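Side-chain contacts in sucrose 6(F)-phosphate phosphorylase (Thermoanaerobacterium thermosaccharolyticum DSM 571, PDB 6S9V), which is a carbohydrate-active phosphorylase of the alpha-amylase family, built around a closed barrel of eight parallel strands: residues P276-Y281 with E289-Y294; F156-E159 with E164-V167; K43-V48 with E427-N432. All coordinates share one frame; numbering follows the deposited sequence.

Interaction 1: residues P276-Y281 with E289-Y294; sequences PFTVLY and EMLYHY
Met-290 reaches across to Thr-278, Phe-277 and Tyr-281 and takes part in three of the four residue contacts. Its side chain is fully extended, with CG anti to the backbone N (chi1 -173°), and this straight run brings the thioether up to the facing helix. The terminal methyl CE lies 3.4 Å from Thr-278 OG1. Met-290 CE also comes obliquely to within 4.2 Å of Phe-277 CD1, with the two side chains at about a right angle. One atom back, the sulfur makes a Met-aromatic contact: Met-290 SD is 4.6 Å from the centroid of the Tyr-281 ring and 32° off its normal, an oblique approach in which CD1 is the nearest ring atom.

The example illustrates how consecutive helices on the outside of a TIM barrel can pack through small and flexible side chains. Helices 275-285 and 289-295 follow one another between barrel strands 269-271 and 302-304, and their segments here run roughly antiparallel at a closest axial approach of 8.9 Å. Thr-278 occupies the near point of the interface and divides its work between two branches. Its methyl CG2 presses against the neighbouring helix backbone, 3.6 Å from Leu-291 CA, and also meets Leu-291 CB and Met-290 CG. Its hydroxyl OG1, set beside its own backbone N (chi1 -63°), is hydrogen-bonded to the carbonyl of Ile-274, just ahead of helix 275-285, which satisfies this buried polar atom. Ile-322 touches both Phe-277 and Met-290, while Ile-381 of helix 372-384 packs on Leu-291.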
loop_
_atom_site.group_PDB
_atom_site.type_symbol
_atom_site.label_atom_id
_atom_site.label_comp_id
_atom_site.label_asym_id
_atom_site.label_seq_id
_atom_site.Cartn_x
_atom_site.Cartn_y
_atom_site.Cartn_z
ATOM N N PRO A 276 -7.189 -9.081 -0.072
ATOM C CA PRO A 276 -6.379 -9.780 0.956
ATOM C C PRO A 276 -7.226 -10.576 1.941
ATOM O O PRO A 276 -6.960 -11.765 2.171
ATOM C CB PRO A 276 -5.597 -8.636 1.621
ATOM C CG PRO A 276 -5.525 -7.561 0.547
ATOM C CD PRO A 276 -6.848 -7.652 -0.169
ATOM N N PHE A 277 -8.251 -9.952 2.525
ATOM C CA PHE A 277 -9.158 -10.678 3.411
ATOM C C PHE A 277 -9.961 -11.722 2.645
ATOM O O PHE A 277 -10.174 -12.836 3.138
ATOM C CB PHE A 277 -10.108 -9.696 4.109
ATOM C CG PHE A 277 -11.057 -10.353 5.085
ATOM C CD1 PHE A 277 -12.207 -11.002 4.641
ATOM C CD2 PHE A 277 -10.805 -10.310 6.442
ATOM C CE1 PHE A 277 -13.074 -11.616 5.548
ATOM C CE2 PHE A 277 -11.661 -10.915 7.352
ATOM C CZ PHE A 277 -12.795 -11.562 6.913
ATOM N N THR A 278 -10.432 -11.374 1.443
ATOM C CA THR A 278 -11.260 -12.298 0.674
ATOM C C THR A 278 -10.524 -13.602 0.394
ATOM O O THR A 278 -11.109 -14.688 0.488
ATOM C CB THR A 278 -11.704 -11.623 -0.630
ATOM O OG1 THR A 278 -12.522 -10.490 -0.315
ATOM C CG2 THR A 278 -12.494 -12.586 -1.508
ATOM N N VAL A 279 -9.235 -13.521 0.065
ATOM C CA VAL A 279 -8.469 -14.732 -0.195
ATOM C C VAL A 279 -8.269 -15.529 1.088
ATOM O O VAL A 279 -8.371 -16.762 1.090
ATOM C CB VAL A 279 -7.137 -14.383 -0.879
ATOM C CG1 VAL A 279 -6.205 -15.587 -0.884
ATOM C CG2 VAL A 279 -7.397 -13.910 -2.317
ATOM N N LEU A 280 -8.012 -14.846 2.208
ATOM C CA LEU A 280 -7.895 -15.556 3.485
ATOM C C LEU A 280 -9.165 -16.340 3.786
ATOM O O LEU A 280 -9.116 -17.520 4.159
ATOM C CB LEU A 280 -7.617 -14.574 4.622
ATOM C CG LEU A 280 -6.183 -14.311 5.068
ATOM C CD1 LEU A 280 -6.229 -13.332 6.233
ATOM C CD2 LEU A 280 -5.455 -15.590 5.462
ATOM N N TYR A 281 -10.318 -15.675 3.676
ATOM C CA TYR A 281 -11.590 -16.339 3.935
ATOM C C TYR A 281 -11.803 -17.509 2.987
ATOM O O TYR A 281 -12.270 -18.581 3.402
ATOM C CB TYR A 281 -12.733 -15.326 3.810
ATOM C CG TYR A 281 -14.104 -15.943 3.936
ATOM C CD1 TYR A 281 -14.756 -16.477 2.827
ATOM C CD2 TYR A 281 -14.745 -16.004 5.162
ATOM C CE1 TYR A 281 -16.011 -17.056 2.941
ATOM C CE2 TYR A 281 -16.008 -16.575 5.286
ATOM C CZ TYR A 281 -16.630 -17.101 4.174
ATOM O OH TYR A 281 -17.877 -17.673 4.306
ATOM N N GLU A 289 -17.237 -18.605 -2.707
ATOM C CA GLU A 289 -18.428 -17.796 -2.967
ATOM C C GLU A 289 -18.132 -16.306 -2.854
ATOM O O GLU A 289 -18.539 -15.514 -3.716
ATOM C CB GLU A 289 -19.551 -18.188 -2.000
ATOM C CG GLU A 289 -20.152 -19.555 -2.274
ATOM C CD GLU A 289 -21.547 -19.742 -1.681
ATOM O OE1 GLU A 289 -22.339 -18.775 -1.658
ATOM O OE2 GLU A 289 -21.849 -20.870 -1.237
ATOM N N MET A 290 -17.436 -15.902 -1.797
ATOM C CA MET A 290 -17.086 -14.494 -1.638
ATOM C C MET A 290 -16.130 -14.039 -2.732
ATOM O O MET A 290 -16.285 -12.946 -3.289
ATOM C CB MET A 290 -16.458 -14.270 -0.268
ATOM C CG MET A 290 -16.200 -12.819 0.074
ATOM S SD MET A 290 -15.380 -12.633 1.667
ATOM C CE MET A 290 -15.203 -10.847 1.739
ATOM N N LEU A 291 -15.129 -14.862 -3.046
ATOM C CA LEU A 291 -14.173 -14.519 -4.094
ATOM C C LEU A 291 -14.869 -14.369 -5.438
ATOM O O LEU A 291 -14.623 -13.409 -6.178
ATOM C CB LEU A 291 -13.086 -15.587 -4.169
ATOM C CG LEU A 291 -12.085 -15.466 -5.323
ATOM C CD1 LEU A 291 -11.237 -14.214 -5.172
ATOM C CD2 LEU A 291 -11.212 -16.723 -5.381
ATOM N N TYR A 292 -15.731 -15.327 -5.781
ATOM C CA TYR A 292 -16.423 -15.255 -7.060
ATOM C C TYR A 292 -17.330 -14.035 -7.122
ATOM O O TYR A 292 -17.400 -13.361 -8.157
ATOM C CB TYR A 292 -17.197 -16.545 -7.304
ATOM C CG TYR A 292 -16.404 -17.529 -8.143
ATOM C CD1 TYR A 292 -15.076 -17.812 -7.840
ATOM C CD2 TYR A 292 -16.975 -18.155 -9.243
ATOM C CE1 TYR A 292 -14.336 -18.702 -8.602
ATOM C CE2 TYR A 292 -16.249 -19.052 -10.010
ATOM C CZ TYR A 292 -14.927 -19.315 -9.687
ATOM O OH TYR A 292 -14.199 -20.196 -10.448
ATOM N N HIS A 293 -18.031 -13.728 -6.029
ATOM C CA HIS A 293 -18.861 -12.530 -6.021
ATOM C C HIS A 293 -18.020 -11.278 -6.228
ATOM O O HIS A 293 -18.437 -10.351 -6.933
ATOM C CB HIS A 293 -19.636 -12.414 -4.709
ATOM C CG HIS A 293 -20.593 -11.265 -4.683
ATOM N ND1 HIS A 293 -21.711 -11.210 -5.489
ATOM C CD2 HIS A 293 -20.591 -10.116 -3.966
ATOM C CE1 HIS A 293 -22.363 -10.085 -5.259
ATOM N NE2 HIS A 293 -21.703 -9.402 -4.341
ATOM N N TYR A 294 -16.824 -11.240 -5.634
ATOM C CA TYR A 294 -15.959 -10.070 -5.759
ATOM C C TYR A 294 -15.377 -9.954 -7.167
ATOM O O TYR A 294 -15.351 -8.863 -7.754
ATOM C CB TYR A 294 -14.845 -10.131 -4.705
ATOM C CG TYR A 294 -13.924 -8.932 -4.736
ATOM C CD1 TYR A 294 -14.447 -7.647 -4.798
ATOM C CD2 TYR A 294 -12.542 -9.078 -4.694
ATOM C CE1 TYR A 294 -13.628 -6.544 -4.830
ATOM C CE2 TYR A 294 -11.704 -7.970 -4.719
ATOM C CZ TYR A 294 -12.261 -6.706 -4.790
ATOM O OH TYR A 294 -11.466 -5.587 -4.828
#

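Interaction 2: residues F156-E159 with E164-V167; sequences FKIE and EEKV
The carbonyl oxygen of Phe-156 is gripped by two neighbouring residues of the opposite strand. Glu-165 N donates a nearly straight hydrogen bond to Phe-156 O at 2.8 Å, and Glu-164 adds a weaker CA-H...O contact, with CA 3.4 Å from the same oxygen. The return bond, Phe-156 N to Glu-165 O, is also 2.8 Å long, but its donor lies 21° out of the carbonyl plane. Together the two bonds make Phe-156 and Glu-165 an antiparallel hydrogen-bonded pair; Lys-157 and Glu-164 form the adjoining non-hydrogen-bonded pair.

Glu-164 folds back over this ladder. With CG beside its own backbone N (chi1 -60°) and a bend at chi2 (-67°), its OE1 comes to 3.1 Å from Phe-156 O, a meeting of two acceptors and no hydrogen bond, which would be expected to disfavour a full negative charge there. Lys-157, extended away from the strand pair, does not bring its ammonium into contact with that carboxylate.

Phe-156 and Val-167 make the apolar part of the face they share with Glu-165. Val-167 CG2 approaches the Phe-156 ring obliquely, 3.6 Å from CE2, the two side chains crossing at about a right angle. Beyond the strand end, Ile-158 turns its CG1 back to within 4.0 Å of Glu-165 CB, so the aliphatic part of the glutamate is packed while its OE2 forms a salt bridge with Arg-117. Helix 107-115 covers this face, where Phe-109 makes an edge-to-face contact with the Phe-156 ring and Phe-112 touches Val-167.

The two strands form a beta hairpin inserted between barrel strands 92-97 and 207-210, the place where alpha-amylase family enzymes characteristically carry their B domain.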
loop_
_atom_site.group_PDB
_atom_site.type_symbol
_atom_site.label_atom_id
_atom_site.label_comp_id
_atom_site.label_asym_id
_atom_site.label_seq_id
_atom_site.Cartn_x
_atom_site.Cartn_y
_atom_site.Cartn_z
ATOM N N PHE A 156 3.110 23.441 19.897
ATOM C CA PHE A 156 4.520 23.768 19.774
ATOM C C PHE A 156 4.761 25.168 20.315
ATOM O O PHE A 156 3.858 26.004 20.357
ATOM C CB PHE A 156 4.994 23.683 18.322
ATOM C CG PHE A 156 4.845 22.322 17.719
ATOM C CD1 PHE A 156 5.865 21.391 17.813
ATOM C CD2 PHE A 156 3.679 21.969 17.061
ATOM C CE1 PHE A 156 5.725 20.141 17.252
ATOM C CE2 PHE A 156 3.535 20.723 16.507
ATOM C CZ PHE A 156 4.558 19.807 16.601
ATOM N N LYS A 157 6.003 25.416 20.708
ATOM C CA LYS A 157 6.424 26.707 21.236
ATOM C C LYS A 157 7.092 27.491 20.118
ATOM O O LYS A 157 8.036 26.999 19.491
ATOM C CB LYS A 157 7.391 26.515 22.406
ATOM C CG LYS A 157 7.890 27.800 23.052
ATOM C CD LYS A 157 9.026 27.505 24.028
ATOM C CE LYS A 157 9.481 28.753 24.767
ATOM N NZ LYS A 157 10.536 28.453 25.779
ATOM N N ILE A 158 6.593 28.693 19.853
ATOM C CA ILE A 158 7.227 29.568 18.873
ATOM C C ILE A 158 8.398 30.256 19.563
ATOM O O ILE A 158 8.227 30.907 20.598
ATOM C CB ILE A 158 6.234 30.586 18.301
ATOM C CG1 ILE A 158 5.014 29.875 17.712
ATOM C CG2 ILE A 158 6.902 31.433 17.234
ATOM C CD1 ILE A 158 5.350 28.801 16.673
ATOM N N GLU A 159 9.591 30.112 18.992
ATOM C CA GLU A 159 10.798 30.543 19.686
ATOM C C GLU A 159 10.813 32.054 19.866
ATOM O O GLU A 159 11.032 32.557 20.974
ATOM C CB GLU A 159 12.033 30.064 18.918
ATOM C CG GLU A 159 13.344 30.166 19.689
ATOM C CD GLU A 159 14.188 31.363 19.288
ATOM O OE1 GLU A 159 14.060 31.835 18.139
ATOM O OE2 GLU A 159 14.988 31.832 20.126
ATOM N N GLU A 164 2.478 29.641 22.611
ATOM C CA GLU A 164 2.113 28.281 22.248
ATOM C C GLU A 164 1.222 28.331 21.016
ATOM O O GLU A 164 0.327 29.175 20.920
ATOM C CB GLU A 164 1.378 27.573 23.387
ATOM C CG GLU A 164 2.165 27.434 24.683
ATOM C CD GLU A 164 3.357 26.508 24.562
ATOM O OE1 GLU A 164 3.562 25.932 23.474
ATOM O OE2 GLU A 164 4.089 26.353 25.561
ATOM N N GLU A 165 1.478 27.430 20.073
ATOM C CA GLU A 165 0.715 27.360 18.837
ATOM C C GLU A 165 0.345 25.915 18.556
ATOM O O GLU A 165 1.199 25.022 18.628
ATOM C CB GLU A 165 1.487 27.927 17.642
ATOM C CG GLU A 165 0.636 28.033 16.381
ATOM C CD GLU A 165 0.363 29.464 15.969
ATOM O OE1 GLU A 165 1.328 30.250 15.862
ATOM O OE2 GLU A 165 -0.820 29.805 15.757
ATOM N N LYS A 166 -0.912 25.696 18.205
ATOM C CA LYS A 166 -1.402 24.387 17.809
ATOM C C LYS A 166 -1.471 24.306 16.295
ATOM O O LYS A 166 -1.883 25.261 15.631
ATOM C CB LYS A 166 -2.785 24.126 18.406
ATOM C CG LYS A 166 -2.782 23.974 19.912
ATOM C CD LYS A 166 -4.177 23.678 20.438
ATOM C CE LYS A 166 -4.132 23.218 21.885
ATOM N NZ LYS A 166 -4.001 24.357 22.817
ATOM N N VAL A 167 -1.024 23.174 15.751
ATOM C CA VAL A 167 -1.144 22.885 14.330
ATOM C C VAL A 167 -1.713 21.480 14.183
ATOM O O VAL A 167 -1.533 20.617 15.049
ATOM C CB VAL A 167 0.195 23.003 13.564
ATOM C CG1 VAL A 167 0.751 24.410 13.684
ATOM C CG2 VAL A 167 1.187 21.977 14.068
#

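Interaction 3: residues K43-V48 with E427-N432; sequences KYFSDV and ESVQKN
Val-429 pushes its two methyl groups against two consecutive aromatic rings, Tyr-44 and Phe-45. The contact joins distant parts of an alpha-amylase-type TIM barrel: helix 34-44 follows the first barrel strand, whereas Val-429 sits in a type I turn, Ser-428 to Lys-431, located after the eighth strand and just ahead of helix 432-446. The tight part is narrow and wholly apolar. Val-429 CG2, placed between its own backbone N and carbonyl carbon, makes a CH-pi contact over one face of Tyr-44, 4.2 Å from the ring centroid and 28° off the normal. Val-429 CG1 meets Phe-45 CZ obliquely at 4.1 Å, while Leu-397 and Leu-438 add to the surrounding packing.

Away from the valine the association is looser. Only 114 Å² is buried between the segments, and no hydrogen bond crosses it. Lys-43, Glu-427 and Gln-430 are exposed. Asp-47, exposed too, makes its salt bridge with Arg-442 instead. Neighbouring residues also cover the rings: Lys-43 CG lies over the Tyr-44 face opposite the valine, and Tyr-44 CB lies 3.4 Å above the Phe-45 ring plane, over its centre.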
loop_
_atom_site.group_PDB
_atom_site.type_symbol
_atom_site.label_atom_id
_atom_site.label_comp_id
_atom_site.label_asym_id
_atom_site.label_seq_id
_atom_site.Cartn_x
_atom_site.Cartn_y
_atom_site.Cartn_z
ATOM N N LYS A 43 20.921 -10.615 -8.319
ATOM C CA LYS A 43 21.343 -11.988 -8.088
ATOM C C LYS A 43 20.193 -12.967 -8.302
ATOM O O LYS A 43 20.378 -14.019 -8.928
ATOM C CB LYS A 43 21.902 -12.122 -6.673
ATOM C CG LYS A 43 22.529 -13.461 -6.359
ATOM C CD LYS A 43 23.234 -13.417 -5.005
ATOM C CE LYS A 43 23.751 -14.786 -4.585
ATOM N NZ LYS A 43 24.665 -15.405 -5.590
ATOM N N TYR A 44 18.990 -12.626 -7.818
ATOM C CA TYR A 44 17.896 -13.587 -7.764
ATOM C C TYR A 44 16.639 -13.224 -8.548
ATOM O O TYR A 44 15.855 -14.132 -8.855
ATOM C CB TYR A 44 17.436 -13.799 -6.307
ATOM C CG TYR A 44 18.497 -14.172 -5.312
ATOM C CD1 TYR A 44 19.103 -15.419 -5.338
ATOM C CD2 TYR A 44 18.857 -13.289 -4.303
ATOM C CE1 TYR A 44 20.069 -15.759 -4.406
ATOM C CE2 TYR A 44 19.813 -13.624 -3.370
ATOM C CZ TYR A 44 20.411 -14.858 -3.420
ATOM O OH TYR A 44 21.370 -15.175 -2.478
ATOM N N PHE A 45 16.406 -11.946 -8.871
ATOM C CA PHE A 45 15.048 -11.535 -9.210
ATOM C C PHE A 45 14.940 -10.688 -10.469
ATOM O O PHE A 45 13.922 -10.004 -10.656
ATOM C CB PHE A 45 14.432 -10.746 -8.042
ATOM C CG PHE A 45 14.505 -11.448 -6.713
ATOM C CD1 PHE A 45 14.038 -12.734 -6.566
ATOM C CD2 PHE A 45 15.004 -10.793 -5.596
ATOM C CE1 PHE A 45 14.101 -13.381 -5.341
ATOM C CE2 PHE A 45 15.063 -11.429 -4.367
ATOM C CZ PHE A 45 14.601 -12.720 -4.236
ATOM N N SER A 46 15.930 -10.740 -11.357
ATOM C CA SER A 46 15.942 -9.818 -12.488
ATOM C C SER A 46 14.681 -9.946 -13.343
ATOM O O SER A 46 14.143 -8.935 -13.810
ATOM C CB SER A 46 17.203 -10.020 -13.324
ATOM O OG SER A 46 18.293 -9.393 -12.676
ATOM N N ASP A 47 14.221 -11.172 -13.606
ATOM C CA ASP A 47 12.999 -11.364 -14.385
ATOM C C ASP A 47 11.838 -11.789 -13.496
ATOM O O ASP A 47 10.783 -12.200 -13.996
ATOM C CB ASP A 47 13.219 -12.364 -15.520
ATOM C CG ASP A 47 13.576 -13.752 -15.025
ATOM O OD1 ASP A 47 14.052 -13.884 -13.879
ATOM O OD2 ASP A 47 13.362 -14.709 -15.785
ATOM N N VAL A 48 11.996 -11.648 -12.189
ATOM C CA VAL A 48 10.936 -11.963 -11.247
ATOM C C VAL A 48 10.055 -10.737 -11.046
ATOM O O VAL A 48 8.848 -10.873 -10.817
ATOM C CB VAL A 48 11.546 -12.456 -9.922
ATOM C CG1 VAL A 48 10.472 -12.596 -8.840
ATOM C CG2 VAL A 48 12.277 -13.788 -10.150
ATOM N N GLU A 427 19.698 -17.887 2.473
ATOM C CA GLU A 427 19.074 -19.089 3.020
ATOM C C GLU A 427 17.607 -19.187 2.616
ATOM O O GLU A 427 17.136 -20.254 2.201
ATOM C CB GLU A 427 19.192 -19.105 4.546
ATOM C CG GLU A 427 20.559 -19.441 5.072
ATOM C CD GLU A 427 20.856 -20.932 5.007
ATOM O OE1 GLU A 427 20.223 -21.723 5.750
ATOM O OE2 GLU A 427 21.721 -21.307 4.197
ATOM N N SER A 428 16.867 -18.080 2.730
ATOM C CA SER A 428 15.425 -18.131 2.544
ATOM C C SER A 428 15.045 -18.500 1.114
ATOM O O SER A 428 14.076 -19.238 0.902
ATOM C CB SER A 428 14.801 -16.783 2.911
ATOM O OG SER A 428 14.840 -16.557 4.306
ATOM N N VAL A 429 15.789 -18.000 0.119
ATOM C CA VAL A 429 15.398 -18.235 -1.267
ATOM C C VAL A 429 15.534 -19.701 -1.644
ATOM O O VAL A 429 14.975 -20.132 -2.657
ATOM C CB VAL A 429 16.209 -17.367 -2.251
ATOM C CG1 VAL A 429 15.954 -15.907 -1.994
ATOM C CG2 VAL A 429 17.698 -17.686 -2.176
ATOM N N GLN A 430 16.268 -20.484 -0.852
ATOM C CA GLN A 430 16.415 -21.905 -1.116
ATOM C C GLN A 430 15.266 -22.735 -0.562
ATOM O O GLN A 430 15.151 -23.914 -0.920
ATOM C CB GLN A 430 17.748 -22.392 -0.542
ATOM C CG GLN A 430 18.940 -21.669 -1.152
ATOM C CD GLN A 430 20.274 -22.216 -0.688
ATOM O OE1 GLN A 430 20.644 -23.348 -1.002
ATOM N NE2 GLN A 430 21.015 -21.400 0.052
ATOM N N LYS A 431 14.401 -22.154 0.268
ATOM C CA LYS A 431 13.260 -22.894 0.791
ATOM C C LYS A 431 12.350 -23.329 -0.349
ATOM O O LYS A 431 12.131 -22.585 -1.309
ATOM C CB LYS A 431 12.469 -22.043 1.780
ATOM C CG LYS A 431 13.226 -21.691 3.045
ATOM C CD LYS A 431 12.264 -21.334 4.165
ATOM C CE LYS A 431 11.637 -19.961 3.960
ATOM N NZ LYS A 431 10.718 -19.604 5.085
ATOM N N ASN A 432 11.810 -24.546 -0.235
ATOM C CA ASN A 432 10.970 -25.075 -1.302
ATOM C C ASN A 432 9.801 -24.148 -1.611
ATOM O O ASN A 432 9.484 -23.916 -2.784
ATOM C CB ASN A 432 10.451 -26.465 -0.935
ATOM C CG ASN A 432 9.614 -27.080 -2.040
ATOM O OD1 ASN A 432 8.387 -27.108 -1.964
ATOM N ND2 ASN A 432 10.276 -27.559 -3.083
#

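In the fold
Interactions 1 and 3 are buried contacts with centres 29 Å apart; interaction 1 pairs two helices, interaction 3 a helix end with a turn. Interaction 2 is partly buried and lies far out on the hairpin of the excursion between two barrel strands, across the chain's centre from both others. No two of them share a secondary-structure element or touch. The chemistry follows the place: backbone hydrogen bonds hold the hairpin, whereas the other two contain no hydrogen bond across the segments and rely on thioether, methyl and ring packing. Their span differs too. Interactions 1 and 2 join neighbouring elements, while interaction 3 closes a loop of 378 residues within which both are nested.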